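Local coordinates for protein CD180 antigen (Mus musculus, PDB 3T6Q) that may cooperate with MD-1 and TLR4 in the innate immune response of B-cells to bacterial lipopolysaccharide, leading to NF-kappa-B activation, at residues L357-I362 against L383-P388. Sequence-based numbering, arbitrary orientation.
With NAG (2-acetamido-2-deoxy-beta-D-glucopyranose), chain E; MAN (alpha-D-mannopyranose), chain B; NAG (2-acetamido-2-deoxy-beta-D-glucopyranose), chain C; MAN (alpha-D-mannopyranose), chain D.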
loop_
_atom_site.group_PDB
_atom_site.type_symbol
_atom_site.label_atom_id
_atom_site.label_comp_id
_atom_site.label_asym_id
_atom_site.label_seq_id
_atom_site.Cartn_x
_atom_site.Cartn_y
_atom_site.Cartn_z
ATOM N N LEU A 357 -20.781 8.672 36.890
ATOM C CA LEU A 357 -19.804 9.583 37.508
ATOM C C LEU A 357 -18.602 8.778 38.023
ATOM O O LEU A 357 -18.075 9.019 39.126
ATOM C CB LEU A 357 -20.428 10.367 38.647
ATOM C CG LEU A 357 -21.502 11.397 38.281
ATOM C CD1 LEU A 357 -22.204 11.881 39.555
ATOM C CD2 LEU A 357 -20.901 12.543 37.469
ATOM N N SER A 358 -18.191 7.829 37.206
ATOM C CA SER A 358 -17.083 6.948 37.542
ATOM C C SER A 358 -15.712 7.568 37.261
ATOM O O SER A 358 -15.589 8.460 36.424
ATOM C CB SER A 358 -17.235 5.583 36.858
ATOM O OG SER A 358 -17.173 5.672 35.464
ATOM N N HIS A 359 -14.694 7.086 37.981
ATOM C CA HIS A 359 -13.300 7.467 37.680
ATOM C C HIS A 359 -13.123 8.974 37.784
ATOM O O HIS A 359 -12.374 9.577 37.006
ATOM C CB HIS A 359 -12.986 7.018 36.262
ATOM C CG HIS A 359 -12.523 5.584 36.142
ATOM N ND1 HIS A 359 -11.350 5.162 36.653
ATOM C CD2 HIS A 359 -13.142 4.468 35.585
ATOM C CE1 HIS A 359 -11.173 3.849 36.375
ATOM N NE2 HIS A 359 -12.279 3.409 35.731
ATOM N N ASP A 360 -13.774 9.600 38.754
ATOM C CA ASP A 360 -13.756 11.048 38.859
ATOM C C ASP A 360 -12.994 11.594 40.105
ATOM O O ASP A 360 -13.046 12.807 40.387
ATOM C CB ASP A 360 -15.198 11.568 38.831
ATOM C CG ASP A 360 -15.777 11.664 37.392
ATOM O OD1 ASP A 360 -15.019 11.679 36.418
ATOM O OD2 ASP A 360 -17.023 11.737 37.255
ATOM N N ASP A 361 -12.382 10.681 40.877
ATOM C CA ASP A 361 -11.760 10.973 42.171
ATOM C C ASP A 361 -12.675 11.731 43.114
ATOM O O ASP A 361 -12.228 12.653 43.811
ATOM C CB ASP A 361 -10.491 11.789 41.971
ATOM C CG ASP A 361 -9.277 10.925 41.600
ATOM O OD1 ASP A 361 -9.249 9.677 41.845
ATOM O OD2 ASP A 361 -8.327 11.521 41.049
ATOM N N ILE A 362 -13.971 11.413 43.086
ATOM C CA ILE A 362 -14.935 12.151 43.878
ATOM C C ILE A 362 -14.708 11.693 45.320
ATOM O O ILE A 362 -14.549 10.457 45.578
ATOM C CB ILE A 362 -16.393 11.841 43.430
ATOM C CG1 ILE A 362 -16.665 12.463 42.031
ATOM C CG2 ILE A 362 -17.424 12.265 44.479
ATOM C CD1 ILE A 362 -17.786 11.718 41.290
ATOM N N LEU A 383 -20.899 5.223 40.483
ATOM C CA LEU A 383 -19.963 6.011 41.269
ATOM C C LEU A 383 -18.699 5.189 41.516
ATOM O O LEU A 383 -17.989 5.383 42.518
ATOM C CB LEU A 383 -20.622 6.468 42.611
ATOM C CG LEU A 383 -21.579 7.674 42.370
ATOM C CD1 LEU A 383 -22.451 7.878 43.578
ATOM C CD2 LEU A 383 -20.764 8.936 42.079
ATOM N N SER A 384 -18.426 4.253 40.602
ATOM C CA SER A 384 -17.316 3.314 40.758
ATOM C C SER A 384 -16.012 4.068 40.579
ATOM O O SER A 384 -15.986 5.145 39.968
ATOM C CB SER A 384 -17.397 2.114 39.775
ATOM O OG SER A 384 -17.201 2.566 38.409
ATOM N N TYR A 385 -14.933 3.472 41.093
ATOM C CA TYR A 385 -13.572 4.043 40.980
ATOM C C TYR A 385 -13.472 5.511 41.429
ATOM O O TYR A 385 -12.901 6.366 40.698
ATOM C CB TYR A 385 -13.044 3.933 39.528
ATOM C CG TYR A 385 -12.830 2.513 39.066
ATOM C CD1 TYR A 385 -11.661 1.812 39.427
ATOM C CD2 TYR A 385 -13.813 1.853 38.316
ATOM C CE1 TYR A 385 -11.455 0.503 39.000
ATOM C CE2 TYR A 385 -13.627 0.539 37.881
ATOM C CZ TYR A 385 -12.431 -0.112 38.225
ATOM O OH TYR A 385 -12.241 -1.388 37.802
ATOM N N ASN A 386 -14.007 5.812 42.609
ATOM C CA ASN A 386 -13.879 7.142 43.165
ATOM C C ASN A 386 -13.102 7.086 44.484
ATOM O O ASN A 386 -12.647 5.999 44.889
ATOM C CB ASN A 386 -15.240 7.804 43.307
ATOM C CG ASN A 386 -15.719 8.402 41.981
ATOM O OD1 ASN A 386 -15.025 9.231 41.399
ATOM N ND2 ASN A 386 -16.868 7.955 41.483
ATOM N N GLU A 387 -12.904 8.250 45.093
ATOM C CA GLU A 387 -12.261 8.346 46.398
ATOM C C GLU A 387 -13.337 8.113 47.466
ATOM O O GLU A 387 -14.511 7.874 47.133
ATOM C CB GLU A 387 -11.535 9.702 46.554
ATOM C CG GLU A 387 -10.276 9.746 45.715
ATOM C CD GLU A 387 -9.196 8.844 46.271
ATOM O OE1 GLU A 387 -8.784 7.921 45.582
ATOM O OE2 GLU A 387 -8.767 9.044 47.412
ATOM N N PRO A 388 -12.951 8.135 48.740
ATOM C CA PRO A 388 -13.913 7.726 49.775
ATOM C C PRO A 388 -15.197 8.551 49.871
ATOM O O PRO A 388 -15.193 9.775 49.907
ATOM C CB PRO A 388 -13.066 7.774 51.068
ATOM C CG PRO A 388 -11.681 7.512 50.586
ATOM C CD PRO A 388 -11.602 8.337 49.327
HETATM C C1 NAG E . -19.479 1.755 35.966
HETATM C C2 NAG E . -19.818 0.589 35.006
HETATM C C3 NAG E . -18.599 -0.351 34.860
HETATM C C4 NAG E . -17.324 0.435 34.567
HETATM C C5 NAG E . -17.171 1.570 35.562
HETATM C C6 NAG E . -15.930 2.437 35.358
HETATM C C7 NAG E . -21.995 -0.513 34.678
HETATM C C8 NAG E . -23.122 -1.244 35.340
HETATM N N2 NAG E . -20.976 -0.134 35.476
HETATM O O3 NAG E . -18.866 -1.249 33.815
HETATM O O4 NAG E . -16.139 -0.353 34.702
HETATM O O5 NAG E . -18.324 2.413 35.539
HETATM O O6 NAG E . -16.095 3.300 34.231
HETATM O O7 NAG E . -22.041 -0.306 33.466
HETATM C C1 MAN B . -9.048 1.738 34.053
HETATM C C2 MAN B . -8.000 2.726 33.530
HETATM C C3 MAN B . -6.682 2.518 34.251
HETATM C C4 MAN B . -6.878 2.626 35.762
HETATM C C5 MAN B . -7.888 1.548 36.178
HETATM C C6 MAN B . -8.169 1.535 37.697
HETATM O O2 MAN B . -8.414 4.042 33.854
HETATM O O3 MAN B . -5.731 3.471 33.796
HETATM O O4 MAN B . -5.638 2.363 36.366
HETATM O O5 MAN B . -9.111 1.746 35.465
HETATM O O6 MAN B . -8.464 2.840 38.149
HETATM C C1 NAG C . -15.882 -1.329 33.692
HETATM C C2 NAG C . -14.369 -1.279 33.431
HETATM C C3 NAG C . -13.937 -2.413 32.494
HETATM C C4 NAG C . -14.480 -3.784 32.937
HETATM C C5 NAG C . -15.898 -3.776 33.473
HETATM C C6 NAG C . -16.100 -5.013 34.404
HETATM C C7 NAG C . -13.348 0.955 33.352
HETATM C C8 NAG C . -13.208 2.205 32.496
HETATM N N2 NAG C . -14.071 -0.014 32.813
HETATM O O3 NAG C . -12.494 -2.533 32.526
HETATM O O4 NAG C . -14.543 -4.609 31.771
HETATM O O5 NAG C . -16.217 -2.610 34.243
HETATM O O6 NAG C . -17.503 -5.041 34.477
HETATM O O7 NAG C . -12.840 0.876 34.465
HETATM C C1 MAN D . -8.232 4.918 32.686
HETATM C C2 MAN D . -8.380 6.360 33.168
HETATM C C3 MAN D . -9.859 6.680 33.505
HETATM C C4 MAN D . -10.740 6.308 32.289
HETATM C C5 MAN D . -10.490 4.840 31.854
HETATM C C6 MAN D . -11.296 4.412 30.629
HETATM O O2 MAN D . -7.987 7.146 32.088
HETATM O O3 MAN D . -9.966 8.059 33.779
HETATM O O4 MAN D . -12.120 6.521 32.569
HETATM O O5 MAN D . -9.106 4.609 31.581
HETATM O O6 MAN D . -10.856 5.210 29.496
HETATM O O HOH W 1 -10.982 8.176 40.469
HETATM O O HOH W 2 -9.504 7.074 43.202
#
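On adjacent repeats of a leucine-rich-repeat solenoid, the imidazole of H359 lies flat against Y385 in an offset stack, ring centroids 4.2 Å apart and planes 7° from parallel, with Y385 CB over the centre of the imidazole in a CH-pi contact. Its opposite face carries C3 of the chain D mannose, and sugar oxygens line its edge, where NE2 donates to O7 of the chain C N-acetylglucosamine over 2.9 Å. F409 stacks on Y385 in turn. Beneath this glycan-covered stack, the two loops illustrate the asparagine ladder: each follows its repeat's strand, and N386 of LRR 13 binds the backbone of LRR 12. The side chain of N386 leaves the backbone toward the preceding repeat, and chi1 of -81°, with CG anti to the carbonyl carbon, sets the amide among the backbone groups there. OD1 accepts from D360 N and I362 N, which arrive from opposite faces of the carboxamide plane, the N-H of I362 pointing almost straight at OD1 (176°), though from above that plane rather than along a lone pair. ND2 donates both to L383 O in its own loop and across to L357 O, so four bonds fix the buried amide's rotation. A backbone hydrogen bond from H359 N to S384 O also joins the loops. On the interior side the leucines run in step, CD2 of L383 meeting CB of L357 at 3.7 Å.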